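Side-chain contacts in glycine betaine, L-proline ABC transporter, glycine/betaine/L-proline-binding protein (ProX) (Borrelia burgdorferi, PDB 3TMG), which probably serves as the substrate-binding component of an ABC transporter and holds glycine betaine (trimethyl glycine) between its two lobes in this structure: residues 79-82 with 87-90; 89-94 with 223-228; 188-193 with 241-246; 246-249 with 254-257. All coordinates share one frame; numbering follows the deposited sequence.

Contact 1: residues 79-82 with 87-90; sequences FYYE and KFVD
Helix 78-84 and the start of strand 88-105 are joined by a short turn that brings Tyr81 opposite Phe88, with their CA atoms 9.3 Å apart. The backbones stay well separated, and side chains fill the space between them. Tyr81 carries the contact from the helix. Its CG lies anti to the backbone N (chi1 -178°), which carries the ring out to the strand. Phe88 turns its edge to one face of this ring in a T-shaped (edge-to-face) pair. The ring centroids of Tyr81 and Phe88 are 5.0 Å apart, and the planes stand at 66°. Phe88 CZ sits above the rim of the Tyr81 ring rather than its centre, 3.6 Å from Tyr81 CD2. The hydroxyl of Tyr81 reaches on to Asp90. Tyr81 OH donates to Asp90 OD2 at 2.7 Å and meets the anti lone pair of that oxygen. The ring and the carboxylate are steeply turned against each other. The other carboxylate oxygen, Asp90 OD1, accepts from His210 ND1, so two partners on different elements help fix the rotation of the group. Leu212 of strand 207-214 packs against Tyr81, Phe88 and Asp90. The arrangement is a compact helix-to-strand connection. The helix packs on strand 88-105 and its antiparallel neighbour 207-214. This fits the alpha/beta lobe of a periplasmic binding protein fold.

Contact 2: residues 89-94 with 223-228; sequences VDLGAN and DAYYVF
Leu91 meets Tyr225 and Phe228 where helix 222-230 packs against strand 88-105, a helix-on-sheet contact of the alpha/beta binding-protein fold. The tight part is wholly apolar, and no hydrogen bond crosses it. Leu91 divides its two methyl groups between two residues of the helix. CD1 of Leu91 reaches the helix backbone, 3.8 Å from Phe228 C and 3.9 Å from Phe228 CB. The end of the Phe228 side chain leads away from Leu91, and the side chain also packs on Val213 and Leu217. CD2 of Leu91 lies against the outer end of the Tyr225 ring, 3.8 Å from Tyr225 CE2 and 3.5 Å from Tyr225 OH. A first torsion near trans (chi1 -179°) brings the end of the Tyr225 ring to Leu91. Phe228 gives the buried side. Tyr225 and Leu91 pack just as closely but keep some solvent access. Past Leu91 the strand bends away from the helix. Gly92 has a positive phi (114°) there, a backbone shape that suits glycine. An Asx turn spans this bend: Gly92 N donates to Asp90 OD1 at 3.1 Å.

Contact 3: residues 188-193 with 241-246; sequences FSRYDI and LMDKND
Asp246 OD2 is gripped by both terminal nitrogens of Arg190, with NH1 and NH2 each 2.8 Å away. The guanidinium comes end-on and holds this oxygen almost in its own plane. The carboxylate is turned, so both nitrogens meet Asp246 OD2 from the same face of its plane. NH2 has a second acceptor, Asp243 OD1, at 2.9 Å. That bond is straighter, with an N-H...O angle of 166°. It also lies close to the guanidinium plane and above that of the carboxylate. Arg190 reaches across with a bend at chi3 (-61°). A water completes the edge: it accepts from Arg190 NE at 2.8 Å and donates to Asp243 OD1 at 2.6 Å. Asp243 OD2 pairs with Lys247, which probably offsets the charge of two neighbouring carboxylates. Trp186 adds a cation-pi contact to Arg190. The two carboxylates lie one helical turn apart on helix 235-247, while Arg190 ends a short helix on the other lobe. The network thus bridges the lobes in this betaine-bound form. Its charged, partly exposed nature is consistent with ion pairs that could part if the lobes opened.

Contact 4: residues 246-249 with 254-257; sequences DKEP and RNAV
The chain turns between helix 235-247 and helix 252-262, which runs back roughly antiparallel, leaving the CA atoms of Glu248 and Asn255 8.8 Å apart. Glu248 spans the gap with its chain extended beyond CG. Its OE1 is the meeting point. Arg254 NH2 forms a salt bridge to Glu248 OE1 at 2.8 Å. The oxygen lies at the edge of the guanidinium, near its plane, while the carboxylate stands almost upright to that plane, at 85°. Asn255 ND2 also donates to Glu248 OE1, but weakly, at 3.1 Å and an angle of only 134°. The main partner of this amide nitrogen is Asn245 OD1, on the preceding helix. Lys244 NZ adds a second salt bridge to Glu248 OE1, so two positive groups probably help balance the carboxylate. Arg254 is further held by its own neighbour. The bend at chi3 (68°) brings the side of its guanidinium, NE and NH2, edge-on to Asn255 OD1. Arg254 NE then lies 3.2 Å and Arg254 NH2 3.0 Å from Asn255 OD1, and both donate to it. NH2 therefore links two acceptors, Asn255 OD1 and Glu248 OE1, which sit 3.3 Å apart without bonding to each other. Asn255 is buried, while Arg254 is exposed. The arrangement is that of an alpha-alpha hairpin, with polar side chains tying its turn across the two helices.

Overall arrangement
Contacts 1 and 2 share the start of strand 88-105, and each has one buried aromatic residue. Contact 1 mixes ring packing with one hydrogen bond, whereas contact 2 is apolar across its segments. Contacts 3 and 4 both use helix 235-247 and share Asp246; their centres are 13 Å apart. Both rest on arginine-carboxylate pairs. Contacts 1, 2 and 4 are partly buried, and contact 3 lies at the surface. Contact 3 joins the two lobes, while contact 4 is a local hairpin with a buried asparagine. Contacts 1 and 3 lie on opposite sides of the chain's centre, about 30 Å between centres.

Contact 1: residues 79-82 with 87-90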
# COMPACT_ATOMS: atom_id res chain seq x y z
N PHE A 79 -4.97 -8.95 -10.68
CA PHE A 79 -4.46 -9.01 -12.06
C PHE A 79 -3.04 -9.57 -12.06
O PHE A 79 -2.73 -10.43 -12.90
CB PHE A 79 -4.56 -7.61 -12.69
CG PHE A 79 -3.91 -7.49 -14.04
CD1 PHE A 79 -4.60 -7.88 -15.20
CD2 PHE A 79 -2.63 -6.97 -14.16
CE1 PHE A 79 -4.00 -7.77 -16.46
CE2 PHE A 79 -2.02 -6.84 -15.40
CZ PHE A 79 -2.71 -7.25 -16.56
N TYR A 80 -2.19 -9.15 -11.11
CA TYR A 80 -0.81 -9.66 -11.04
C TYR A 80 -0.63 -11.00 -10.33
O TYR A 80 0.14 -11.85 -10.75
CB TYR A 80 0.10 -8.62 -10.36
CG TYR A 80 0.08 -7.28 -11.05
CD1 TYR A 80 0.69 -7.09 -12.32
CD2 TYR A 80 -0.59 -6.20 -10.47
CE1 TYR A 80 0.65 -5.85 -12.93
CE2 TYR A 80 -0.64 -4.95 -11.08
CZ TYR A 80 0.01 -4.78 -12.30
OH TYR A 80 -0.03 -3.53 -12.91
N TYR A 81 -1.35 -11.17 -9.23
CA TYR A 81 -1.15 -12.29 -8.31
C TYR A 81 -1.62 -13.61 -8.93
O TYR A 81 -0.92 -14.62 -8.88
CB TYR A 81 -1.93 -11.97 -7.03
CG TYR A 81 -1.82 -12.97 -5.93
CD1 TYR A 81 -2.50 -14.20 -6.00
CD2 TYR A 81 -1.06 -12.69 -4.77
CE1 TYR A 81 -2.38 -15.14 -5.00
CE2 TYR A 81 -0.97 -13.64 -3.75
CZ TYR A 81 -1.64 -14.85 -3.87
OH TYR A 81 -1.58 -15.82 -2.88
N GLU A 82 -2.81 -13.61 -9.51
CA GLU A 82 -3.37 -14.79 -10.17
C GLU A 82 -2.46 -15.32 -11.26
O GLU A 82 -2.36 -16.53 -11.45
CB GLU A 82 -4.73 -14.47 -10.77
CG GLU A 82 -5.83 -14.32 -9.74
CD GLU A 82 -6.33 -15.67 -9.27
OE1 GLU A 82 -5.48 -16.57 -9.04
OE2 GLU A 82 -7.57 -15.83 -9.16
N LYS A 87 4.77 -19.00 -8.79
CA LYS A 87 6.18 -18.63 -8.77
C LYS A 87 6.60 -17.85 -7.52
O LYS A 87 7.70 -17.33 -7.48
CB LYS A 87 6.55 -17.81 -10.02
CG LYS A 87 6.26 -18.46 -11.36
CD LYS A 87 7.35 -19.45 -11.75
CE LYS A 87 7.26 -19.77 -13.24
NZ LYS A 87 7.28 -18.54 -14.08
N PHE A 88 5.75 -17.76 -6.51
CA PHE A 88 6.17 -17.16 -5.25
C PHE A 88 5.50 -17.87 -4.08
O PHE A 88 4.62 -18.72 -4.28
CB PHE A 88 5.91 -15.63 -5.23
CG PHE A 88 4.48 -15.22 -5.51
CD1 PHE A 88 3.47 -15.47 -4.59
CD2 PHE A 88 4.15 -14.54 -6.68
CE1 PHE A 88 2.13 -15.11 -4.85
CE2 PHE A 88 2.83 -14.13 -6.94
CZ PHE A 88 1.81 -14.42 -6.02
N VAL A 89 5.92 -17.56 -2.85
CA VAL A 89 5.27 -18.15 -1.67
C VAL A 89 4.54 -17.05 -0.90
O VAL A 89 5.16 -16.05 -0.55
CB VAL A 89 6.27 -18.81 -0.69
CG1 VAL A 89 5.51 -19.54 0.41
CG2 VAL A 89 7.18 -19.81 -1.41
N ASP A 90 3.25 -17.24 -0.65
CA ASP A 90 2.47 -16.24 0.06
C ASP A 90 2.52 -16.61 1.54
O ASP A 90 1.98 -17.66 1.92
CB ASP A 90 1.03 -16.29 -0.45
CG ASP A 90 0.14 -15.18 0.15
OD1 ASP A 90 0.44 -14.64 1.25
OD2 ASP A 90 -0.90 -14.86 -0.50

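Contact 2: residues 89-94 with 223-228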
# COMPACT_ATOMS: atom_id res chain seq x y z
N VAL A 89 5.92 -17.56 -2.85
CA VAL A 89 5.27 -18.15 -1.67
C VAL A 89 4.54 -17.05 -0.90
O VAL A 89 5.16 -16.05 -0.55
CB VAL A 89 6.27 -18.81 -0.69
CG1 VAL A 89 5.51 -19.54 0.41
CG2 VAL A 89 7.18 -19.81 -1.41
N ASP A 90 3.25 -17.24 -0.65
CA ASP A 90 2.47 -16.24 0.06
C ASP A 90 2.52 -16.61 1.54
O ASP A 90 1.98 -17.66 1.92
CB ASP A 90 1.03 -16.29 -0.45
CG ASP A 90 0.14 -15.18 0.15
OD1 ASP A 90 0.44 -14.64 1.25
OD2 ASP A 90 -0.90 -14.86 -0.50
N LEU A 91 3.14 -15.78 2.38
CA LEU A 91 3.36 -16.18 3.78
C LEU A 91 2.19 -15.86 4.71
O LEU A 91 2.17 -16.30 5.86
CB LEU A 91 4.65 -15.59 4.34
CG LEU A 91 5.93 -15.91 3.56
CD1 LEU A 91 7.16 -15.32 4.25
CD2 LEU A 91 6.08 -17.41 3.34
N GLY A 92 1.20 -15.11 4.19
CA GLY A 92 0.09 -14.63 5.01
C GLY A 92 0.10 -13.12 5.12
O GLY A 92 0.86 -12.48 4.40
N ALA A 93 -0.71 -12.56 6.03
CA ALA A 93 -0.93 -11.10 6.10
C ALA A 93 0.11 -10.51 7.01
O ALA A 93 0.40 -11.08 8.07
CB ALA A 93 -2.33 -10.78 6.65
N ASN A 94 0.66 -9.35 6.62
CA ASN A 94 1.44 -8.54 7.59
C ASN A 94 0.61 -7.39 8.20
O ASN A 94 1.07 -6.70 9.12
CB ASN A 94 2.72 -7.99 6.93
CG ASN A 94 2.44 -7.10 5.74
OD1 ASN A 94 1.77 -6.07 5.86
ND2 ASN A 94 3.00 -7.47 4.59
N ASP A 223 17.02 -17.19 8.12
CA ASP A 223 16.89 -15.99 8.94
C ASP A 223 16.08 -14.89 8.23
O ASP A 223 15.22 -14.23 8.87
CB ASP A 223 18.25 -15.47 9.37
CG ASP A 223 18.94 -16.38 10.38
OD1 ASP A 223 18.27 -17.25 10.99
OD2 ASP A 223 20.14 -16.22 10.57
N ALA A 224 16.35 -14.69 6.93
CA ALA A 224 15.61 -13.67 6.16
C ALA A 224 14.17 -14.12 5.97
O ALA A 224 13.26 -13.31 6.12
CB ALA A 224 16.25 -13.36 4.80
N TYR A 225 13.97 -15.40 5.64
CA TYR A 225 12.62 -15.98 5.57
C TYR A 225 11.83 -15.75 6.85
O TYR A 225 10.67 -15.33 6.81
CB TYR A 225 12.72 -17.48 5.27
CG TYR A 225 11.39 -18.18 5.16
CD1 TYR A 225 10.75 -18.67 6.30
CD2 TYR A 225 10.75 -18.32 3.93
CE1 TYR A 225 9.50 -19.31 6.22
CE2 TYR A 225 9.52 -18.97 3.83
CZ TYR A 225 8.90 -19.47 4.98
OH TYR A 225 7.66 -20.10 4.91
N TYR A 226 12.47 -16.01 7.99
CA TYR A 226 11.83 -15.86 9.30
C TYR A 226 11.32 -14.44 9.50
O TYR A 226 10.19 -14.26 9.94
CB TYR A 226 12.82 -16.27 10.40
CG TYR A 226 12.29 -16.24 11.82
CD1 TYR A 226 12.02 -15.01 12.45
CD2 TYR A 226 12.10 -17.44 12.55
CE1 TYR A 226 11.54 -14.97 13.74
CE2 TYR A 226 11.64 -17.41 13.86
CZ TYR A 226 11.39 -16.18 14.45
OH TYR A 226 10.90 -16.17 15.74
N VAL A 227 12.13 -13.42 9.16
CA VAL A 227 11.68 -12.04 9.33
C VAL A 227 10.47 -11.75 8.42
O VAL A 227 9.46 -11.19 8.88
CB VAL A 227 12.81 -11.04 9.05
CG1 VAL A 227 12.31 -9.62 9.16
CG2 VAL A 227 13.97 -11.29 10.02
N PHE A 228 10.54 -12.12 7.14
CA PHE A 228 9.38 -11.96 6.27
C PHE A 228 8.14 -12.68 6.83
O PHE A 228 7.00 -12.17 6.75
CB PHE A 228 9.68 -12.46 4.84
CG PHE A 228 10.56 -11.52 4.01
CD1 PHE A 228 10.14 -10.22 3.70
CD2 PHE A 228 11.78 -11.94 3.51
CE1 PHE A 228 10.93 -9.37 2.92
CE2 PHE A 228 12.60 -11.09 2.74
CZ PHE A 228 12.15 -9.80 2.43

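Contact 3: residues 188-193 with 241-246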
# COMPACT_ATOMS: atom_id res chain seq x y z
N PHE A 188 -7.83 10.16 6.02
CA PHE A 188 -9.11 10.05 6.72
C PHE A 188 -9.14 10.76 8.06
O PHE A 188 -10.21 11.15 8.54
CB PHE A 188 -9.51 8.55 6.86
CG PHE A 188 -9.98 7.98 5.56
CD1 PHE A 188 -11.29 8.18 5.16
CD2 PHE A 188 -9.10 7.31 4.71
CE1 PHE A 188 -11.72 7.71 3.92
CE2 PHE A 188 -9.54 6.84 3.48
CZ PHE A 188 -10.85 7.05 3.09
N SER A 189 -7.98 11.01 8.67
CA SER A 189 -8.03 11.84 9.87
C SER A 189 -7.71 13.31 9.63
O SER A 189 -8.19 14.17 10.36
CB SER A 189 -7.19 11.25 10.99
OG SER A 189 -5.88 11.09 10.51
N ARG A 190 -6.93 13.61 8.59
CA ARG A 190 -6.54 14.97 8.31
C ARG A 190 -7.68 15.70 7.58
O ARG A 190 -7.87 16.90 7.76
CB ARG A 190 -5.25 15.01 7.46
CG ARG A 190 -4.60 16.39 7.42
CD ARG A 190 -3.28 16.43 6.65
NE ARG A 190 -2.22 15.56 7.18
CZ ARG A 190 -1.06 15.36 6.53
NH1 ARG A 190 -0.87 15.97 5.37
NH2 ARG A 190 -0.12 14.57 7.02
N TYR A 191 -8.39 14.98 6.72
CA TYR A 191 -9.53 15.53 5.97
C TYR A 191 -10.84 14.89 6.39
O TYR A 191 -10.83 13.81 6.93
CB TYR A 191 -9.34 15.34 4.47
CG TYR A 191 -8.00 15.83 3.98
CD1 TYR A 191 -7.68 17.21 4.03
CD2 TYR A 191 -7.08 14.95 3.43
CE1 TYR A 191 -6.45 17.66 3.56
CE2 TYR A 191 -5.85 15.40 2.97
CZ TYR A 191 -5.54 16.75 3.06
OH TYR A 191 -4.33 17.19 2.60
N ASP A 192 -11.96 15.59 6.14
CA ASP A 192 -13.28 15.06 6.34
C ASP A 192 -13.73 14.49 5.00
O ASP A 192 -14.26 15.21 4.16
CB ASP A 192 -14.21 16.17 6.86
CG ASP A 192 -15.54 15.65 7.27
OD1 ASP A 192 -15.75 14.42 7.24
OD2 ASP A 192 -16.39 16.47 7.63
N ILE A 193 -13.50 13.19 4.81
CA ILE A 193 -13.75 12.51 3.56
C ILE A 193 -14.49 11.19 3.84
O ILE A 193 -14.47 10.71 4.96
CB ILE A 193 -12.41 12.20 2.83
CG1 ILE A 193 -11.37 11.55 3.78
CG2 ILE A 193 -11.86 13.49 2.21
CD1 ILE A 193 -10.15 10.97 3.05
N LEU A 241 3.54 6.70 11.57
CA LEU A 241 4.73 6.69 10.74
C LEU A 241 4.44 7.25 9.35
O LEU A 241 5.24 8.06 8.83
CB LEU A 241 5.38 5.32 10.68
CG LEU A 241 6.66 5.19 9.84
CD1 LEU A 241 7.74 6.21 10.30
CD2 LEU A 241 7.22 3.77 9.91
N MET A 242 3.33 6.80 8.72
CA MET A 242 2.94 7.32 7.39
C MET A 242 2.73 8.86 7.49
O MET A 242 3.21 9.64 6.65
CB MET A 242 1.65 6.64 6.90
CG MET A 242 1.76 5.14 6.57
SD MET A 242 0.10 4.57 6.08
CE MET A 242 -0.33 5.85 4.86
N ASP A 243 2.05 9.28 8.57
CA ASP A 243 1.75 10.71 8.78
C ASP A 243 3.05 11.54 8.94
O ASP A 243 3.24 12.61 8.31
CB ASP A 243 0.82 10.88 9.99
CG ASP A 243 0.46 12.33 10.22
OD1 ASP A 243 -0.26 12.92 9.37
OD2 ASP A 243 0.92 12.88 11.23
N LYS A 244 3.96 11.03 9.76
CA LYS A 244 5.25 11.69 10.05
C LYS A 244 6.08 11.82 8.76
O LYS A 244 6.65 12.90 8.52
CB LYS A 244 6.02 10.92 11.14
CG LYS A 244 7.40 11.46 11.54
CD LYS A 244 7.92 10.73 12.80
CE LYS A 244 9.42 10.92 13.09
NZ LYS A 244 9.81 12.34 13.25
N ASN A 245 6.15 10.74 7.99
CA ASN A 245 6.85 10.72 6.68
C ASN A 245 6.27 11.73 5.69
O ASN A 245 7.03 12.46 5.04
CB ASN A 245 6.82 9.33 6.01
CG ASN A 245 7.80 8.36 6.65
OD1 ASN A 245 8.66 8.79 7.39
ND2 ASN A 245 7.65 7.05 6.38
N ASP A 246 4.93 11.83 5.65
CA ASP A 246 4.28 12.86 4.84
C ASP A 246 4.70 14.28 5.29
O ASP A 246 4.94 15.18 4.46
CB ASP A 246 2.74 12.73 4.87
CG ASP A 246 2.07 13.90 4.17
OD1 ASP A 246 2.02 13.83 2.93
OD2 ASP A 246 1.61 14.88 4.80
O HOH W 1 -2.49 14.29 9.69

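Contact 4: residues 246-249 with 254-257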
# COMPACT_ATOMS: atom_id res chain seq x y z
N ASP A 246 4.93 11.83 5.65
CA ASP A 246 4.28 12.86 4.84
C ASP A 246 4.70 14.28 5.29
O ASP A 246 4.94 15.18 4.46
CB ASP A 246 2.74 12.73 4.87
CG ASP A 246 2.07 13.90 4.17
OD1 ASP A 246 2.02 13.83 2.93
OD2 ASP A 246 1.61 14.88 4.80
N LYS A 247 4.80 14.50 6.59
CA LYS A 247 5.15 15.83 7.09
C LYS A 247 6.65 16.09 7.02
O LYS A 247 7.09 17.23 7.17
CB LYS A 247 4.69 15.99 8.55
CG LYS A 247 3.19 15.90 8.72
CD LYS A 247 2.78 15.93 10.21
CE LYS A 247 1.29 16.18 10.30
NZ LYS A 247 0.76 15.66 11.60
N GLU A 248 7.43 15.04 6.77
CA GLU A 248 8.90 15.15 6.75
C GLU A 248 9.41 14.53 5.46
O GLU A 248 10.02 13.49 5.50
CB GLU A 248 9.52 14.47 7.98
CG GLU A 248 9.09 15.14 9.28
CD GLU A 248 9.51 14.45 10.57
OE1 GLU A 248 10.09 13.35 10.55
OE2 GLU A 248 9.25 15.04 11.65
N PRO A 249 9.14 15.18 4.31
CA PRO A 249 9.46 14.47 3.05
C PRO A 249 10.96 14.11 2.96
O PRO A 249 11.82 14.92 3.34
CB PRO A 249 9.08 15.47 1.94
CG PRO A 249 8.76 16.75 2.59
CD PRO A 249 8.54 16.51 4.07
N ARG A 254 15.55 7.62 7.85
CA ARG A 254 15.81 8.12 9.19
C ARG A 254 14.62 7.85 10.13
O ARG A 254 14.82 7.44 11.29
CB ARG A 254 16.12 9.63 9.16
CG ARG A 254 16.50 10.22 10.51
CD ARG A 254 16.20 11.72 10.56
NE ARG A 254 14.74 12.00 10.54
CZ ARG A 254 14.21 13.21 10.35
NH1 ARG A 254 15.00 14.26 10.09
NH2 ARG A 254 12.91 13.37 10.36
N ASN A 255 13.40 8.09 9.66
CA ASN A 255 12.21 7.85 10.48
C ASN A 255 11.97 6.36 10.76
O ASN A 255 11.51 6.00 11.86
CB ASN A 255 10.95 8.47 9.86
CG ASN A 255 11.02 9.98 9.89
OD1 ASN A 255 11.85 10.56 10.61
ND2 ASN A 255 10.21 10.63 9.06
N ALA A 256 12.39 5.51 9.83
CA ALA A 256 12.39 4.04 10.10
C ALA A 256 13.42 3.66 11.17
O ALA A 256 13.16 2.78 12.01
CB ALA A 256 12.63 3.25 8.80
N VAL A 257 14.62 4.26 11.11
CA VAL A 257 15.60 4.03 12.15
C VAL A 257 15.00 4.38 13.53
O VAL A 257 15.07 3.57 14.46
CB VAL A 257 16.91 4.80 11.88
CG1 VAL A 257 17.84 4.73 13.10
CG2 VAL A 257 17.59 4.25 10.64